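LEOA (Escherichia coli, PDB 4AUR) is a bacterial dynamin-family GTPase, which probably couples GTP hydrolysis to the remodelling of membranes. Local coordinates at residues 19-24 and 280-285; 13-18 and 47-52; 285-290 and 565-570; 293-298 and 412-417. All coordinates share one frame; numbering follows the deposited sequence.

How the contacts relate
The four contacts follow one another along the bundle that leads away from the GTPase sheet, a region probably equivalent to the neck of other dynamins. Contact 2 pairs helices 3-30 and 38-51. Contact 1, centred about 15 Å further on, joins helix 3-30 to the very long helix 275-343. Contact 3, about 7 Å from contact 1, adds helix 547-567 and shares R285 with it. Contact 4 lies about 16 Å beyond contact 3, and R285 bonds to its S417. Along the chain contacts 1 and 2 alternate, both close before contacts 3 and 4 open, and contact 4 is nested within contact 3. Elements from both chain ends thus gather on helix 275-343.

Contact 1 of 4, residues 19-24 and 280-285; sequences LQLRGM and DIVIQR
In the helical bundle beside the GTPase domain, probably the counterpart of the dynamin neck, L21 and M24 of helix 3-30 pack against V282 and I283 of helix 275-343. The two local axes come within 10.5 Å of each other at 47°, an inclined crossing between helices whose segments are more than 250 residues apart in sequence. This is a worked example of how a bundle draws together distant parts of a chain, here through apolar side chains.

V282 is the centre of the contact. Its CG1 methyl lies 3.5 Å from L21 CD1 and 4.0 Å from M24 CB, so that one branch touches two residues spaced by a turn of the partner helix. L21 does not start out straight at its partner; with CG anti to the backbone N (chi1 -168°), its branch end swings across and CD1 also comes to 3.7 Å from V282 CB. The two side chains meet at a slant rather than end to end.

Further partners enclose the same patch: L21 also touches V278 and K279, while M24 rests on L563, L566 and M567 of helix 547-567. M24, a selenomethionine, bends at its last torsion (chi3 -115°), and its SE makes the looser touch of the contact, 4.5 Å from I283 CG1.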
loop_
_atom_site.group_PDB
_atom_site.type_symbol
_atom_site.label_atom_id
_atom_site.label_comp_id
_atom_site.label_asym_id
_atom_site.label_seq_id
_atom_site.Cartn_x
_atom_site.Cartn_y
_atom_site.Cartn_z
ATOM N N LEU A 19 -10.742 -23.139 5.385
ATOM C CA LEU A 19 -9.742 -23.086 6.443
ATOM C C LEU A 19 -8.855 -21.836 6.293
ATOM O O LEU A 19 -8.492 -21.221 7.277
ATOM C CB LEU A 19 -8.907 -24.370 6.502
ATOM C CG LEU A 19 -9.622 -25.645 6.969
ATOM C CD1 LEU A 19 -8.789 -26.884 6.666
ATOM C CD2 LEU A 19 -9.940 -25.638 8.441
ATOM N N GLN A 20 -8.519 -21.455 5.070
ATOM C CA GLN A 20 -7.732 -20.243 4.849
ATOM C C GLN A 20 -8.544 -19.030 5.232
ATOM O O GLN A 20 -8.022 -18.055 5.737
ATOM C CB GLN A 20 -7.343 -20.115 3.391
ATOM C CG GLN A 20 -6.368 -21.184 2.910
ATOM C CD GLN A 20 -6.524 -21.453 1.428
ATOM O OE1 GLN A 20 -7.111 -20.651 0.693
ATOM N NE2 GLN A 20 -6.006 -22.580 0.979
ATOM N N LEU A 21 -9.843 -19.097 4.974
ATOM C CA LEU A 21 -10.751 -18.061 5.419
ATOM C C LEU A 21 -10.678 -17.912 6.915
ATOM O O LEU A 21 -10.518 -16.823 7.421
ATOM C CB LEU A 21 -12.174 -18.373 4.983
ATOM C CG LEU A 21 -13.168 -17.226 5.131
ATOM C CD1 LEU A 21 -12.607 -16.003 4.430
ATOM C CD2 LEU A 21 -14.524 -17.599 4.577
ATOM N N ARG A 22 -10.769 -19.020 7.631
ATOM C CA ARG A 22 -10.615 -19.026 9.093
ATOM C C ARG A 22 -9.324 -18.381 9.541
ATOM O O ARG A 22 -9.305 -17.665 10.510
ATOM C CB ARG A 22 -10.691 -20.450 9.629
ATOM C CG ARG A 22 -11.553 -20.553 10.877
ATOM C CD ARG A 22 -11.972 -21.981 11.163
ATOM N NE ARG A 22 -10.820 -22.847 11.384
ATOM C CZ ARG A 22 -10.892 -24.113 11.746
ATOM N NH1 ARG A 22 -12.063 -24.703 11.949
ATOM N NH2 ARG A 22 -9.782 -24.797 11.906
ATOM N N GLY A 23 -8.246 -18.642 8.818
ATOM C CA GLY A 23 -6.948 -18.067 9.123
ATOM C C GLY A 23 -6.958 -16.577 8.894
ATOM O O GLY A 23 -6.312 -15.832 9.609
HETATM N N MSE A 24 -7.705 -16.136 7.895
HETATM C CA MSE A 24 -7.732 -14.735 7.547
HETATM C C MSE A 24 -8.499 -14.048 8.622
HETATM O O MSE A 24 -8.153 -12.925 8.984
HETATM C CB MSE A 24 -8.352 -14.523 6.171
HETATM C CG MSE A 24 -7.377 -14.901 5.080
HETATM SE SE MSE A 24 -8.161 -14.357 3.348
HETATM C CE MSE A 24 -8.430 -16.078 2.450
ATOM N N ASP A 280 -16.583 -13.205 0.603
ATOM C CA ASP A 280 -16.442 -12.012 -0.235
ATOM C C ASP A 280 -16.145 -10.838 0.665
ATOM O O ASP A 280 -15.344 -9.998 0.322
ATOM C CB ASP A 280 -17.691 -11.721 -1.105
ATOM C CG ASP A 280 -17.847 -12.696 -2.316
ATOM O OD1 ASP A 280 -16.872 -13.404 -2.718
ATOM O OD2 ASP A 280 -18.984 -12.762 -2.860
ATOM N N ILE A 281 -16.792 -10.776 1.815
ATOM C CA ILE A 281 -16.557 -9.681 2.750
ATOM C C ILE A 281 -15.152 -9.729 3.341
ATOM O O ILE A 281 -14.488 -8.711 3.439
ATOM C CB ILE A 281 -17.610 -9.649 3.882
ATOM C CG1 ILE A 281 -18.952 -9.163 3.344
ATOM C CG2 ILE A 281 -17.198 -8.713 4.999
ATOM C CD1 ILE A 281 -20.127 -9.545 4.237
ATOM N N VAL A 282 -14.696 -10.903 3.736
ATOM C CA VAL A 282 -13.380 -11.015 4.340
ATOM C C VAL A 282 -12.286 -10.697 3.369
ATOM O O VAL A 282 -11.386 -9.968 3.695
ATOM C CB VAL A 282 -13.153 -12.407 4.919
ATOM C CG1 VAL A 282 -11.703 -12.660 5.169
ATOM C CG2 VAL A 282 -13.895 -12.542 6.227
ATOM N N ILE A 283 -12.360 -11.231 2.163
ATOM C CA ILE A 283 -11.358 -10.931 1.156
ATOM C C ILE A 283 -11.407 -9.459 0.800
ATOM O O ILE A 283 -10.384 -8.856 0.548
ATOM C CB ILE A 283 -11.528 -11.805 -0.084
ATOM C CG1 ILE A 283 -11.232 -13.261 0.270
ATOM C CG2 ILE A 283 -10.585 -11.389 -1.192
ATOM C CD1 ILE A 283 -11.374 -14.208 -0.896
ATOM N N GLN A 284 -12.580 -8.865 0.817
ATOM C CA GLN A 284 -12.661 -7.414 0.622
ATOM C C GLN A 284 -11.933 -6.600 1.695
ATOM O O GLN A 284 -11.336 -5.609 1.397
ATOM C CB GLN A 284 -14.107 -6.934 0.573
ATOM C CG GLN A 284 -14.763 -6.961 -0.798
ATOM C CD GLN A 284 -16.173 -6.361 -0.746
ATOM O OE1 GLN A 284 -16.393 -5.291 -0.134
ATOM N NE2 GLN A 284 -17.142 -7.056 -1.369
ATOM N N ARG A 285 -12.005 -7.012 2.941
ATOM C CA ARG A 285 -11.473 -6.217 4.022
ATOM C C ARG A 285 -9.977 -6.382 4.028
ATOM O O ARG A 285 -9.276 -5.510 4.484
ATOM C CB ARG A 285 -12.106 -6.642 5.347
ATOM C CG ARG A 285 -11.725 -5.827 6.572
ATOM C CD ARG A 285 -12.185 -4.375 6.546
ATOM N NE ARG A 285 -11.644 -3.634 7.690
ATOM C CZ ARG A 285 -12.278 -3.410 8.848
ATOM N NH1 ARG A 285 -13.511 -3.852 9.061
ATOM N NH2 ARG A 285 -11.675 -2.724 9.826
#

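Contact 2 of 4, residues 13-18 and 47-52; sequences AAINSL and NAIESD
I15 and L18 of helix 3-30 face I49 of helix 38-51 in an antiparallel helical hairpin whose local axes run at 176° and 10.4 Å apart. Apolar packing carries most of it. I15 and I49 slide past one another in opposite directions, with I15 CG1 at 3.8 Å from I49 CG2, whereas L18 and I49 meet tip to tip, L18 CD1 also lying 3.8 Å from I49 CD1.

A mixed contact closes the exposed margin. E50 folds back at chi2 (-69°), and its side chain crosses that of I15 at about a right angle; E50 OE2 is 3.6 Å from I15 CD1, a van der Waals touch in which the methyl abuts the charged group.

Among the residues of the two segments, the side-chain hydrogen bond is local to helix 3-30: S17 OG donates to A14 O at 2.7 Å, and L18 N reaches that oxygen from the same face of its plane. K11 NZ adds weak bonds to E50 O and D52 O.

Helix 250-273 covers one flank of the hairpin, with L269 against both A14 and I49, and its K272 forms a salt bridge with D52. Just beyond D52 the chain enters strand 54-60, which lies between strands 104-108 and 140-146 inside the GTPase sheet.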
loop_
_atom_site.group_PDB
_atom_site.type_symbol
_atom_site.label_atom_id
_atom_site.label_comp_id
_atom_site.label_asym_id
_atom_site.label_seq_id
_atom_site.Cartn_x
_atom_site.Cartn_y
_atom_site.Cartn_z
ATOM N N ALA A 13 -10.843 -28.958 -1.952
ATOM C CA ALA A 13 -10.337 -27.620 -2.205
ATOM C C ALA A 13 -11.197 -26.581 -1.516
ATOM O O ALA A 13 -10.686 -25.632 -0.967
ATOM C CB ALA A 13 -10.246 -27.330 -3.686
ATOM N N ALA A 14 -12.504 -26.768 -1.543
ATOM C CA ALA A 14 -13.442 -25.809 -0.951
ATOM C C ALA A 14 -13.321 -25.773 0.555
ATOM O O ALA A 14 -13.426 -24.722 1.170
ATOM C CB ALA A 14 -14.874 -26.144 -1.337
ATOM N N ILE A 15 -13.121 -26.941 1.137
ATOM C CA ILE A 15 -12.840 -27.035 2.537
ATOM C C ILE A 15 -11.530 -26.309 2.851
ATOM O O ILE A 15 -11.489 -25.514 3.784
ATOM C CB ILE A 15 -12.804 -28.487 2.973
ATOM C CG1 ILE A 15 -14.217 -29.014 3.070
ATOM C CG2 ILE A 15 -12.136 -28.625 4.330
ATOM C CD1 ILE A 15 -14.272 -30.524 3.097
ATOM N N ASN A 16 -10.477 -26.524 2.076
ATOM C CA ASN A 16 -9.262 -25.771 2.322
ATOM C C ASN A 16 -9.501 -24.276 2.269
ATOM O O ASN A 16 -9.167 -23.561 3.217
ATOM C CB ASN A 16 -8.174 -26.108 1.327
ATOM C CG ASN A 16 -7.450 -27.402 1.666
ATOM O OD1 ASN A 16 -7.388 -27.842 2.832
ATOM N ND2 ASN A 16 -6.887 -28.024 0.631
ATOM N N SER A 17 -10.104 -23.810 1.178
ATOM C CA SER A 17 -10.359 -22.405 1.001
ATOM C C SER A 17 -11.085 -21.821 2.222
ATOM O O SER A 17 -10.886 -20.657 2.576
ATOM C CB SER A 17 -11.175 -22.181 -0.248
ATOM O OG SER A 17 -12.555 -22.443 0.008
ATOM N N LEU A 18 -11.898 -22.630 2.894
ATOM C CA LEU A 18 -12.576 -22.177 4.103
ATOM C C LEU A 18 -11.675 -22.197 5.327
ATOM O O LEU A 18 -11.824 -21.381 6.219
ATOM C CB LEU A 18 -13.808 -23.031 4.359
ATOM C CG LEU A 18 -15.000 -22.742 3.476
ATOM C CD1 LEU A 18 -16.053 -23.797 3.700
ATOM C CD2 LEU A 18 -15.528 -21.352 3.796
ATOM N N ASN A 47 -18.166 -28.535 8.277
ATOM C CA ASN A 47 -18.751 -29.780 8.700
ATOM C C ASN A 47 -19.918 -30.135 7.839
ATOM O O ASN A 47 -20.021 -31.265 7.377
ATOM C CB ASN A 47 -19.133 -29.721 10.174
ATOM C CG ASN A 47 -17.911 -29.597 11.061
ATOM O OD1 ASN A 47 -17.878 -28.841 12.043
ATOM N ND2 ASN A 47 -16.875 -30.317 10.686
ATOM N N ALA A 48 -20.796 -29.177 7.598
ATOM C CA ALA A 48 -21.920 -29.421 6.707
ATOM C C ALA A 48 -21.438 -29.897 5.366
ATOM O O ALA A 48 -22.048 -30.770 4.779
ATOM C CB ALA A 48 -22.750 -28.168 6.536
ATOM N N ILE A 49 -20.336 -29.336 4.887
ATOM C CA ILE A 49 -19.865 -29.619 3.531
ATOM C C ILE A 49 -19.317 -31.020 3.377
ATOM O O ILE A 49 -19.469 -31.616 2.326
ATOM C CB ILE A 49 -18.801 -28.608 3.088
ATOM C CG1 ILE A 49 -19.486 -27.379 2.501
ATOM C CG2 ILE A 49 -17.885 -29.198 2.026
ATOM C CD1 ILE A 49 -18.540 -26.236 2.176
ATOM N N GLU A 50 -18.625 -31.499 4.409
ATOM C CA GLU A 50 -18.093 -32.862 4.470
ATOM C C GLU A 50 -19.123 -33.929 4.081
ATOM O O GLU A 50 -18.799 -34.880 3.375
ATOM C CB GLU A 50 -17.577 -33.171 5.886
ATOM C CG GLU A 50 -16.185 -32.642 6.205
ATOM C CD GLU A 50 -15.094 -33.358 5.430
ATOM O OE1 GLU A 50 -15.416 -34.276 4.625
ATOM O OE2 GLU A 50 -13.900 -33.002 5.629
ATOM N N SER A 51 -20.358 -33.766 4.540
ATOM C CA SER A 51 -21.432 -34.705 4.205
ATOM C C SER A 51 -21.677 -34.824 2.704
ATOM O O SER A 51 -21.758 -35.931 2.163
ATOM C CB SER A 51 -22.755 -34.271 4.838
ATOM O OG SER A 51 -23.817 -34.890 4.136
ATOM N N ASP A 52 -21.805 -33.666 2.058
ATOM C CA ASP A 52 -22.298 -33.560 0.696
ATOM C C ASP A 52 -21.647 -34.535 -0.296
ATOM O O ASP A 52 -20.470 -34.903 -0.164
ATOM C CB ASP A 52 -22.169 -32.114 0.210
ATOM C CG ASP A 52 -23.249 -31.186 0.805
ATOM O OD1 ASP A 52 -23.547 -31.256 2.024
ATOM O OD2 ASP A 52 -23.816 -30.378 0.041
#

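Contact 3 of 4, residues 285-290 and 565-570; sequences RVTLAS and QLMVPA
V286 on helix 275-343 and M567, in the last part of helix 547-567, form the packed side of this contact, while T287 marks its solvent side. The link is slight, burying about 110 Å² in all, and M567 supplies every touch from its own segment.

On the inner side, V286 CG1 lies 4.2 Å from M567 SE, and the two side chains slide past each other in opposite directions. M567, a selenomethionine, turns sharply at chi2 (84°), which carries the selenium across to helix 275-343. V286 is buried and also leans on L563 of helix 547-567, while M567 is backed by M24 of helix 3-30, so three helices converge here.

The outer side is less certain. The T287 and M567 side chains cross at about a right angle, and M567 CE is modelled 3.1 Å from T287 OG1; so close an approach is doubtful at this resolution and is best read as simple proximity. The T287 hydroxyl is engaged along its own helix, with I283 O. V568 to A570 keep helical backbone angles without the regular bonds, and P569 and A570 are poorly ordered.

One turn on from V286, S290 serves the backbone: S290 OG donates to V286 O at 3.1 Å, and S290 N reaches that oxygen from the opposite face of its plane.

With the hydroxyls of T287 and S290 turned to carbonyls of their own helix, the segment offers the selenomethionine a chiefly apolar surface, and the contact implies adhesion through dispersion and burial rather than directed bonds.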
loop_
_atom_site.group_PDB
_atom_site.type_symbol
_atom_site.label_atom_id
_atom_site.label_comp_id
_atom_site.label_asym_id
_atom_site.label_seq_id
_atom_site.Cartn_x
_atom_site.Cartn_y
_atom_site.Cartn_z
ATOM N N ARG A 285 -12.005 -7.012 2.941
ATOM C CA ARG A 285 -11.473 -6.217 4.022
ATOM C C ARG A 285 -9.977 -6.382 4.028
ATOM O O ARG A 285 -9.276 -5.510 4.484
ATOM C CB ARG A 285 -12.106 -6.642 5.347
ATOM C CG ARG A 285 -11.725 -5.827 6.572
ATOM C CD ARG A 285 -12.185 -4.375 6.546
ATOM N NE ARG A 285 -11.644 -3.634 7.690
ATOM C CZ ARG A 285 -12.278 -3.410 8.848
ATOM N NH1 ARG A 285 -13.511 -3.852 9.061
ATOM N NH2 ARG A 285 -11.675 -2.724 9.826
ATOM N N VAL A 286 -9.485 -7.486 3.493
ATOM C CA VAL A 286 -8.077 -7.798 3.549
ATOM C C VAL A 286 -7.373 -7.075 2.431
ATOM O O VAL A 286 -6.275 -6.584 2.595
ATOM C CB VAL A 286 -7.848 -9.297 3.326
ATOM C CG1 VAL A 286 -6.359 -9.607 3.271
ATOM C CG2 VAL A 286 -8.523 -10.120 4.407
ATOM N N THR A 287 -8.012 -7.088 1.274
ATOM C CA THR A 287 -7.545 -6.434 0.084
ATOM C C THR A 287 -7.446 -4.965 0.367
ATOM O O THR A 287 -6.431 -4.342 0.079
ATOM C CB THR A 287 -8.507 -6.703 -1.070
ATOM O OG1 THR A 287 -8.338 -8.062 -1.492
ATOM C CG2 THR A 287 -8.241 -5.757 -2.253
ATOM N N LEU A 288 -8.489 -4.438 0.988
ATOM C CA LEU A 288 -8.530 -3.063 1.467
ATOM C C LEU A 288 -7.494 -2.814 2.559
ATOM O O LEU A 288 -6.835 -1.779 2.582
ATOM C CB LEU A 288 -9.931 -2.748 2.012
ATOM C CG LEU A 288 -10.258 -1.272 2.263
ATOM C CD1 LEU A 288 -10.373 -0.515 0.946
ATOM C CD2 LEU A 288 -11.544 -1.101 3.065
ATOM N N ALA A 289 -7.360 -3.757 3.476
ATOM C CA ALA A 289 -6.439 -3.569 4.566
ATOM C C ALA A 289 -5.001 -3.446 4.102
ATOM O O ALA A 289 -4.283 -2.639 4.669
ATOM C CB ALA A 289 -6.584 -4.663 5.609
ATOM N N SER A 290 -4.558 -4.228 3.106
ATOM C CA SER A 290 -3.146 -4.109 2.664
ATOM C C SER A 290 -2.902 -2.901 1.765
ATOM O O SER A 290 -1.829 -2.381 1.737
ATOM C CB SER A 290 -2.569 -5.395 2.018
ATOM O OG SER A 290 -3.495 -6.102 1.223
ATOM N N GLN A 565 -0.036 -14.420 2.636
ATOM C CA GLN A 565 0.153 -15.837 2.497
ATOM C C GLN A 565 -1.166 -16.567 2.352
ATOM O O GLN A 565 -1.301 -17.477 1.523
ATOM C CB GLN A 565 0.919 -16.374 3.688
ATOM C CG GLN A 565 1.026 -17.879 3.726
ATOM C CD GLN A 565 2.059 -18.360 4.729
ATOM O OE1 GLN A 565 1.752 -19.174 5.618
ATOM N NE2 GLN A 565 3.296 -17.859 4.599
ATOM N N LEU A 566 -2.144 -16.191 3.153
ATOM C CA LEU A 566 -3.400 -16.932 3.178
ATOM C C LEU A 566 -4.203 -16.689 1.925
ATOM O O LEU A 566 -5.092 -17.456 1.574
ATOM C CB LEU A 566 -4.213 -16.546 4.409
ATOM C CG LEU A 566 -3.587 -17.002 5.734
ATOM C CD1 LEU A 566 -4.198 -16.270 6.902
ATOM C CD2 LEU A 566 -3.727 -18.499 5.925
HETATM N N MSE A 567 -3.835 -15.625 1.246
HETATM C CA MSE A 567 -4.611 -15.052 0.185
HETATM C C MSE A 567 -4.131 -15.510 -1.161
HETATM O O MSE A 567 -4.815 -15.324 -2.147
HETATM C CB MSE A 567 -4.445 -13.555 0.468
HETATM C CG MSE A 567 -5.271 -12.655 -0.403
HETATM SE SE MSE A 567 -7.075 -12.489 0.343
HETATM C CE MSE A 567 -7.290 -10.852 -0.730
ATOM N N VAL A 568 -2.956 -16.130 -1.222
ATOM C CA VAL A 568 -2.386 -16.577 -2.494
ATOM C C VAL A 568 -3.315 -17.596 -3.150
ATOM O O VAL A 568 -3.674 -17.441 -4.331
ATOM C CB VAL A 568 -0.952 -17.157 -2.320
ATOM C CG1 VAL A 568 -0.590 -18.137 -3.433
ATOM C CG2 VAL A 568 0.077 -16.037 -2.267
ATOM N N PRO A 569 -3.702 -18.646 -2.395
ATOM C CA PRO A 569 -4.642 -19.591 -2.995
ATOM C C PRO A 569 -5.898 -18.903 -3.555
ATOM O O PRO A 569 -6.328 -19.227 -4.665
ATOM C CB PRO A 569 -4.993 -20.532 -1.838
ATOM C CG PRO A 569 -3.895 -20.394 -0.832
ATOM C CD PRO A 569 -3.102 -19.161 -1.146
ATOM N N ALA A 570 -6.454 -17.946 -2.812
ATOM C CA ALA A 570 -7.709 -17.278 -3.210
ATOM C C ALA A 570 -7.580 -16.464 -4.514
ATOM O O ALA A 570 -8.585 -16.212 -5.183
ATOM C CB ALA A 570 -8.243 -16.414 -2.071
#

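Contact 4 of 4, residues 293-298 and 412-417; sequences LDELNT and EGAFRS
Beside E295 and L296, the two residues of helix 275-343 that touch the loop 412-417, the carbonyl oxygen of D294 is gripped twice: D294 O accepts T298 N at 3.1 Å and T298 OG1 at 2.9 Å, the two donors coming from opposite faces of its plane.

Across the contact, E295 meets A414. E295 OE1 is hydrogen-bonded to ND1 of H292, about one turn back on the same helix, and A414 CB merely touches that oxygen, with 3.8 Å between A414 CB and E295 OE1. The E295 chain runs extended beyond CG, which carries its carboxylate over to the loop. H292 bonds the carboxylate and also touches A414.

The apolar half of the contact belongs to L296 and F415. L296 CD1 comes 3.9 Å from F415 CZ at the far end of the ring, while L296 CB approaches F415 CE1 at 4.1 Å. The two side chains cross at about a right angle, with the leucine methyl meeting the ring obliquely. Away from the helix, F415 is backed by L410, P430 and L433, and so bridges helix 275-343 and helix 430-447.

In the loop, R416 N bonds to G413 O at 3.2 Å, closing a type I beta turn with A414 and F415 at its corners. Such a turn, presenting a methyl and an aromatic ring to a helix, is one of the points at which the connection between helices 368-408 and 430-447 meets helix 275-343 within the dynamin-like helical domain, beside the hydrogen bond from R285 NE to S417 O.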
loop_
_atom_site.group_PDB
_atom_site.type_symbol
_atom_site.label_atom_id
_atom_site.label_comp_id
_atom_site.label_asym_id
_atom_site.label_seq_id
_atom_site.Cartn_x
_atom_site.Cartn_y
_atom_site.Cartn_z
ATOM N N LEU A 293 -2.398 -0.285 4.371
ATOM C CA LEU A 293 -1.118 -0.501 5.048
ATOM C C LEU A 293 0.018 -0.020 4.120
ATOM O O LEU A 293 1.070 0.412 4.584
ATOM C CB LEU A 293 -0.916 -1.970 5.425
ATOM C CG LEU A 293 0.360 -2.317 6.206
ATOM C CD1 LEU A 293 0.547 -1.365 7.384
ATOM C CD2 LEU A 293 0.466 -3.759 6.698
ATOM N N ASP A 294 -0.176 -0.082 2.806
ATOM C CA ASP A 294 0.898 0.340 1.924
ATOM C C ASP A 294 1.056 1.837 2.034
ATOM O O ASP A 294 2.173 2.357 2.063
ATOM C CB ASP A 294 0.641 -0.048 0.490
ATOM C CG ASP A 294 1.871 0.074 -0.351
ATOM O OD1 ASP A 294 2.947 -0.424 0.042
ATOM O OD2 ASP A 294 1.769 0.677 -1.419
ATOM N N GLU A 295 -0.082 2.520 2.136
ATOM C CA GLU A 295 -0.093 3.939 2.372
ATOM C C GLU A 295 0.610 4.188 3.683
ATOM O O GLU A 295 1.562 4.928 3.717
ATOM C CB GLU A 295 -1.506 4.471 2.408
ATOM C CG GLU A 295 -2.143 4.646 1.039
ATOM C CD GLU A 295 -3.655 4.785 1.140
ATOM O OE1 GLU A 295 -4.151 4.738 2.282
ATOM O OE2 GLU A 295 -4.359 4.919 0.099
ATOM N N LEU A 296 0.175 3.540 4.760
ATOM C CA LEU A 296 0.784 3.802 6.078
ATOM C C LEU A 296 2.283 3.548 6.083
ATOM O O LEU A 296 3.009 4.319 6.684
ATOM C CB LEU A 296 0.139 2.988 7.192
ATOM C CG LEU A 296 0.734 3.169 8.572
ATOM C CD1 LEU A 296 0.649 4.625 8.964
ATOM C CD2 LEU A 296 0.044 2.344 9.615
ATOM N N ASN A 297 2.744 2.498 5.419
ATOM C CA ASN A 297 4.168 2.197 5.381
ATOM C C ASN A 297 4.930 3.326 4.711
ATOM O O ASN A 297 5.988 3.698 5.166
ATOM C CB ASN A 297 4.480 0.860 4.629
ATOM C CG ASN A 297 3.912 -0.400 5.309
ATOM O OD1 ASN A 297 3.703 -1.406 4.642
ATOM N ND2 ASN A 297 3.666 -0.361 6.613
ATOM N N THR A 298 4.391 3.832 3.606
ATOM C CA THR A 298 4.998 4.919 2.873
ATOM C C THR A 298 5.180 6.106 3.791
ATOM O O THR A 298 6.183 6.799 3.720
ATOM C CB THR A 298 4.127 5.398 1.697
ATOM O OG1 THR A 298 3.888 4.334 0.783
ATOM C CG2 THR A 298 4.819 6.514 0.934
ATOM N N GLU A 412 -9.676 11.131 5.143
ATOM C CA GLU A 412 -9.619 11.116 6.611
ATOM C C GLU A 412 -9.926 9.736 7.167
ATOM O O GLU A 412 -9.648 9.481 8.323
ATOM C CB GLU A 412 -10.539 12.163 7.247
ATOM C CG GLU A 412 -9.839 13.099 8.233
ATOM C CD GLU A 412 -9.419 12.430 9.546
ATOM O OE1 GLU A 412 -10.208 12.404 10.534
ATOM O OE2 GLU A 412 -8.268 11.973 9.599
ATOM N N GLY A 413 -10.475 8.852 6.336
ATOM C CA GLY A 413 -10.804 7.502 6.748
ATOM C C GLY A 413 -9.905 6.422 6.183
ATOM O O GLY A 413 -10.256 5.238 6.170
ATOM N N ALA A 414 -8.724 6.811 5.734
ATOM C CA ALA A 414 -7.867 5.875 5.020
ATOM C C ALA A 414 -7.401 4.709 5.891
ATOM O O ALA A 414 -7.206 3.611 5.378
ATOM C CB ALA A 414 -6.691 6.609 4.410
ATOM N N PHE A 415 -7.262 4.929 7.194
ATOM C CA PHE A 415 -6.802 3.872 8.099
ATOM C C PHE A 415 -7.894 3.183 8.915
ATOM O O PHE A 415 -7.589 2.463 9.854
ATOM C CB PHE A 415 -5.805 4.424 9.106
ATOM C CG PHE A 415 -4.641 5.131 8.500
ATOM C CD1 PHE A 415 -4.139 4.769 7.242
ATOM C CD2 PHE A 415 -4.026 6.161 9.189
ATOM C CE1 PHE A 415 -3.053 5.438 6.700
ATOM C CE2 PHE A 415 -2.935 6.808 8.654
ATOM C CZ PHE A 415 -2.444 6.444 7.416
ATOM N N ARG A 416 -9.160 3.402 8.613
ATOM C CA ARG A 416 -10.173 2.709 9.398
ATOM C C ARG A 416 -10.202 1.211 9.117
ATOM O O ARG A 416 -10.567 0.444 9.996
ATOM C CB ARG A 416 -11.554 3.325 9.210
ATOM C CG ARG A 416 -11.646 4.733 9.785
ATOM C CD ARG A 416 -13.034 5.313 9.624
ATOM N NE ARG A 416 -13.371 5.998 10.851
ATOM C CZ ARG A 416 -14.031 5.468 11.881
ATOM N NH1 ARG A 416 -14.536 4.231 11.882
ATOM N NH2 ARG A 416 -14.202 6.222 12.946
ATOM N N SER A 417 -9.770 0.802 7.925
ATOM C CA SER A 417 -9.711 -0.623 7.585
ATOM C C SER A 417 -8.642 -1.346 8.338
ATOM O O SER A 417 -8.636 -2.555 8.328
ATOM C CB SER A 417 -9.440 -0.831 6.113
ATOM O OG SER A 417 -8.611 0.196 5.682
#